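Long-range contact in DNA-entry nuclease (Competence-specific nuclease) (Streptococcus agalactiae ILRI112, PDB 4QGO), which probably cleaves DNA and RNA without sequence specificity, as a virulence-factor nuclease of the beta-beta-alpha metal (His-Me finger) family: residues A[40-52]-A[165-177]. The protein carries 1 engineered substitution. Sequence-based numbering, arbitrary orientation. Where two conformers were deposited one is given.
Sequences QTNLNADVNVKAY and DQNKRVRYRVTPL. With SO4 (sulfate ion), chain C.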
# COMPACT_ATOMS: atom_id res chain seq x y z
N GLN A 40 13.44 -7.18 -6.18
CA GLN A 40 13.86 -8.15 -5.17
C GLN A 40 13.67 -7.59 -3.77
O GLN A 40 13.98 -6.43 -3.49
CB GLN A 40 15.34 -8.54 -5.37
CG GLN A 40 15.67 -8.94 -6.80
CD GLN A 40 14.81 -10.08 -7.30
OE1 GLN A 40 14.92 -11.20 -6.80
NE2 GLN A 40 13.96 -9.81 -8.27
N THR A 41 13.13 -8.44 -2.89
CA THR A 41 12.96 -8.12 -1.48
C THR A 41 13.66 -9.17 -0.63
O THR A 41 13.85 -10.30 -1.08
CB THR A 41 11.47 -8.05 -1.09
OG1 THR A 41 11.35 -7.91 0.33
CG2 THR A 41 10.73 -9.30 -1.54
N ASN A 42 14.06 -8.78 0.58
CA ASN A 42 14.76 -9.72 1.44
C ASN A 42 13.84 -10.52 2.35
O ASN A 42 14.31 -11.23 3.25
CB ASN A 42 15.84 -9.01 2.27
CG ASN A 42 15.28 -8.00 3.25
OD1 ASN A 42 14.09 -8.00 3.57
ND2 ASN A 42 16.15 -7.12 3.74
N LEU A 43 12.53 -10.41 2.12
CA LEU A 43 11.56 -11.16 2.90
C LEU A 43 11.85 -12.65 2.87
O LEU A 43 12.15 -13.20 1.82
CB LEU A 43 10.14 -10.91 2.41
CG LEU A 43 9.50 -9.56 2.69
CD1 LEU A 43 8.15 -9.49 2.01
CD2 LEU A 43 9.37 -9.35 4.19
N ASN A 44 11.74 -13.28 4.03
CA ASN A 44 11.96 -14.72 4.15
C ASN A 44 10.62 -15.44 4.28
O ASN A 44 9.93 -15.34 5.29
CB ASN A 44 12.86 -15.02 5.34
CG ASN A 44 13.19 -16.50 5.46
OD1 ASN A 44 12.85 -17.29 4.58
ND2 ASN A 44 13.89 -16.87 6.54
N ALA A 45 10.22 -16.13 3.21
CA ALA A 45 8.98 -16.90 3.21
C ALA A 45 9.20 -18.34 3.63
O ALA A 45 8.25 -19.09 3.80
CB ALA A 45 8.33 -16.85 1.83
N ASP A 46 10.46 -18.72 3.80
CA ASP A 46 10.79 -20.11 4.15
C ASP A 46 10.91 -20.25 5.66
O ASP A 46 11.97 -20.60 6.20
CB ASP A 46 12.07 -20.54 3.43
CG ASP A 46 12.35 -22.01 3.58
OD1 ASP A 46 11.42 -22.76 3.96
OD2 ASP A 46 13.50 -22.42 3.32
N VAL A 47 9.82 -19.95 6.35
CA VAL A 47 9.78 -20.01 7.80
C VAL A 47 8.57 -20.85 8.22
O VAL A 47 7.47 -20.68 7.70
CB VAL A 47 9.70 -18.60 8.43
CG1 VAL A 47 10.99 -17.83 8.19
CG2 VAL A 47 8.55 -17.81 7.86
N ASN A 48 8.79 -21.77 9.16
CA ASN A 48 7.70 -22.61 9.62
C ASN A 48 6.92 -21.92 10.73
O ASN A 48 6.98 -22.31 11.90
CB ASN A 48 8.22 -23.98 10.08
CG ASN A 48 7.09 -24.95 10.33
OD1 ASN A 48 6.07 -24.94 9.63
ND2 ASN A 48 7.25 -25.80 11.35
N VAL A 49 6.21 -20.86 10.36
CA VAL A 49 5.41 -20.11 11.32
C VAL A 49 3.96 -20.03 10.88
O VAL A 49 3.64 -20.06 9.69
CB VAL A 49 5.96 -18.68 11.54
CG1 VAL A 49 7.39 -18.73 12.09
CG2 VAL A 49 5.90 -17.88 10.26
N LYS A 50 3.08 -19.92 11.87
CA LYS A 50 1.65 -19.79 11.66
C LYS A 50 1.35 -18.50 10.90
O LYS A 50 2.00 -17.48 11.12
CB LYS A 50 0.96 -19.77 13.02
CG LYS A 50 -0.52 -19.70 12.96
CD LYS A 50 -1.09 -19.99 14.33
CE LYS A 50 -0.45 -19.14 15.42
NZ LYS A 50 -1.07 -17.78 15.52
N ALA A 51 0.39 -18.55 9.98
CA ALA A 51 -0.05 -17.36 9.27
C ALA A 51 -0.45 -16.27 10.27
O ALA A 51 -1.01 -16.56 11.34
CB ALA A 51 -1.22 -17.69 8.36
N TYR A 52 -0.17 -15.02 9.93
CA TYR A 52 -0.44 -13.90 10.83
C TYR A 52 -0.50 -12.58 10.08
O TYR A 52 -0.03 -12.49 8.94
CB TYR A 52 0.66 -13.79 11.90
CG TYR A 52 2.01 -13.33 11.35
CD1 TYR A 52 2.94 -14.24 10.86
CD2 TYR A 52 2.34 -11.98 11.31
CE1 TYR A 52 4.17 -13.82 10.34
CE2 TYR A 52 3.57 -11.55 10.78
CZ TYR A 52 4.48 -12.48 10.31
OH TYR A 52 5.70 -12.07 9.78
N ASP A 165 -4.30 -18.32 -3.62
CA ASP A 165 -5.38 -19.16 -4.13
C ASP A 165 -4.84 -20.39 -4.87
O ASP A 165 -5.58 -21.34 -5.13
CB ASP A 165 -6.34 -18.34 -4.98
CG ASP A 165 -7.19 -17.40 -4.13
OD1 ASP A 165 -7.18 -17.56 -2.90
OD2 ASP A 165 -7.88 -16.51 -4.69
N GLN A 166 -3.55 -20.34 -5.21
CA GLN A 166 -2.84 -21.47 -5.80
C GLN A 166 -2.08 -22.24 -4.72
O GLN A 166 -1.15 -22.98 -5.03
CB GLN A 166 -1.87 -20.99 -6.88
CG GLN A 166 -2.52 -20.42 -8.12
CD GLN A 166 -1.51 -19.82 -9.08
OE1 GLN A 166 -0.42 -19.41 -8.66
NE2 GLN A 166 -1.85 -19.78 -10.36
N ASN A 167 -2.47 -22.03 -3.47
CA ASN A 167 -1.90 -22.72 -2.32
C ASN A 167 -0.45 -22.34 -1.99
O ASN A 167 0.30 -23.13 -1.43
CB ASN A 167 -2.02 -24.24 -2.48
CG ASN A 167 -3.45 -24.69 -2.65
OD1 ASN A 167 -4.33 -24.27 -1.91
ND2 ASN A 167 -3.70 -25.53 -3.65
N LYS A 168 -0.08 -21.11 -2.34
CA LYS A 168 1.25 -20.62 -1.99
C LYS A 168 1.25 -19.95 -0.62
O LYS A 168 0.22 -19.45 -0.16
CB LYS A 168 1.77 -19.66 -3.06
CG LYS A 168 1.85 -20.31 -4.43
CD LYS A 168 2.58 -19.43 -5.42
CE LYS A 168 2.47 -20.00 -6.82
NZ LYS A 168 2.97 -21.41 -6.88
N ARG A 169 2.40 -19.99 0.04
CA ARG A 169 2.64 -19.24 1.27
C ARG A 169 3.35 -17.96 0.89
O ARG A 169 4.40 -17.99 0.25
CB ARG A 169 3.54 -20.05 2.21
CG ARG A 169 2.85 -21.25 2.86
CD ARG A 169 2.43 -20.92 4.28
NE ARG A 169 3.58 -20.79 5.18
CZ ARG A 169 3.49 -20.50 6.47
NH1 ARG A 169 2.31 -20.27 7.05
NH2 ARG A 169 4.60 -20.41 7.19
N VAL A 170 2.77 -16.82 1.26
CA VAL A 170 3.33 -15.54 0.84
C VAL A 170 3.69 -14.67 2.04
O VAL A 170 2.83 -14.29 2.83
CB VAL A 170 2.37 -14.78 -0.09
CG1 VAL A 170 3.02 -13.47 -0.54
CG2 VAL A 170 2.02 -15.63 -1.30
N ARG A 171 4.98 -14.39 2.18
CA ARG A 171 5.46 -13.42 3.17
C ARG A 171 5.27 -12.03 2.55
O ARG A 171 5.60 -11.81 1.40
CB ARG A 171 6.93 -13.71 3.50
CG ARG A 171 7.55 -12.79 4.53
CD ARG A 171 7.02 -13.02 5.96
NE ARG A 171 7.80 -12.17 6.86
CZ ARG A 171 7.56 -10.88 7.08
NH1 ARG A 171 6.50 -10.29 6.53
NH2 ARG A 171 8.36 -10.19 7.87
N TYR A 172 4.71 -11.10 3.33
CA TYR A 172 4.19 -9.83 2.80
C TYR A 172 4.50 -8.71 3.77
O TYR A 172 4.35 -8.87 4.98
CB TYR A 172 2.66 -9.98 2.65
CG TYR A 172 1.89 -8.92 1.88
CD1 TYR A 172 2.32 -8.45 0.65
CD2 TYR A 172 0.66 -8.47 2.36
CE1 TYR A 172 1.57 -7.50 -0.05
CE2 TYR A 172 -0.09 -7.54 1.66
CZ TYR A 172 0.36 -7.06 0.46
OH TYR A 172 -0.38 -6.13 -0.25
N ARG A 173 4.94 -7.57 3.24
CA ARG A 173 5.26 -6.41 4.07
C ARG A 173 4.81 -5.15 3.36
O ARG A 173 5.17 -4.92 2.20
CB ARG A 173 6.77 -6.36 4.38
CG ARG A 173 7.19 -5.20 5.30
CD ARG A 173 8.61 -5.43 5.87
NE ARG A 173 9.63 -5.57 4.83
CZ ARG A 173 10.73 -6.30 4.94
NH1 ARG A 173 11.00 -6.98 6.06
NH2 ARG A 173 11.59 -6.36 3.93
N VAL A 174 4.00 -4.36 4.05
CA VAL A 174 3.45 -3.13 3.49
C VAL A 174 3.80 -1.96 4.40
O VAL A 174 3.48 -1.97 5.60
CB VAL A 174 1.92 -3.22 3.34
CG1 VAL A 174 1.36 -1.90 2.83
CG2 VAL A 174 1.55 -4.37 2.39
N THR A 175 4.48 -0.96 3.85
CA THR A 175 4.98 0.14 4.65
C THR A 175 4.59 1.47 4.02
O THR A 175 5.05 1.79 2.93
CB THR A 175 6.51 0.10 4.76
OG1 THR A 175 6.94 -1.22 5.18
CG2 THR A 175 7.02 1.13 5.76
N PRO A 176 3.73 2.24 4.69
CA PRO A 176 3.48 3.61 4.23
C PRO A 176 4.78 4.41 4.31
O PRO A 176 5.47 4.36 5.34
CB PRO A 176 2.46 4.15 5.23
CG PRO A 176 1.85 2.92 5.89
CD PRO A 176 2.98 1.91 5.92
N LEU A 177 5.10 5.13 3.23
CA LEU A 177 6.31 5.97 3.21
C LEU A 177 5.91 7.43 3.43
O LEU A 177 5.08 7.97 2.69
CB LEU A 177 7.06 5.81 1.88
CG LEU A 177 7.45 4.38 1.49
CD1 LEU A 177 8.25 4.40 0.20
CD2 LEU A 177 8.23 3.71 2.61
S SO4 C . 10.32 -6.82 9.60
O1 SO4 C . 9.63 -5.54 9.56
O2 SO4 C . 10.08 -7.46 10.88
O3 SO4 C . 11.77 -6.64 9.43
O4 SO4 C . 9.82 -7.70 8.55
O HOH W 1 13.13 -9.04 5.90
O HOH W 2 9.62 -14.20 7.76
O HOH W 3 6.34 -21.11 4.31
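The irregular loop 40-52, which joins strand 33-36 to edge strand 52-54 of the antiparallel sheet, passes over strand 170-177 on the side away from helix 153-165, which Val170 and Tyr172 touch; it comes closest at Ala45 and Arg171, whose CA atoms are 4.9 Å apart, and no backbone hydrogen bond joins the two segments. Instead, Arg169, just ahead of the strand, and Arg171 and Arg173 on it point toward the loop. Arg169, bent at chi2 and chi3, holds the carbonyl of Val49 end-on: NH2 lies 2.7 Å from Val49 O on a lone pair, and NH1 approaches the same oxygen nearly along the C=O axis. NH2 also makes a weak hydrogen bond to Val47 O, and NH1 a salt bridge to Asp71. The guanidinium of Arg171 is sandwiched, with Leu43 CD2 3.7 Å from its CZ on one face and Tyr52 OH 3.5 Å from CZ on the other; NH1 is hydrogen-bonded to Asn67 OD1. The same Leu43 methyl covers a face of the Arg173 guanidinium, CD2 lying 3.4 Å from CZ. With CG anti to the backbone N (chi1 -177°) and a bend only at chi3, Arg173 extends to Asn42, where NH2 meets OD1 at 3.0 Å in the guanidinium plane, the amide standing almost perpendicular (83°). Single waters link Arg173 NH1 to Asn42 OD1, Arg171 NE to Asn44 O and Arg169 NE to Ala45 O. A sulfate, probably from the crystallisation liquor and also bound by Asn67 ND2, accepts through O4 from Arg173 NH1 and, weakly, Arg171 NH2. Loop carbonyls thus satisfy N-H groups, while Asp71, Glu192 (salt-bridged to Arg173) and the sulfate probably balance the charge; the patch might accept a phosphate.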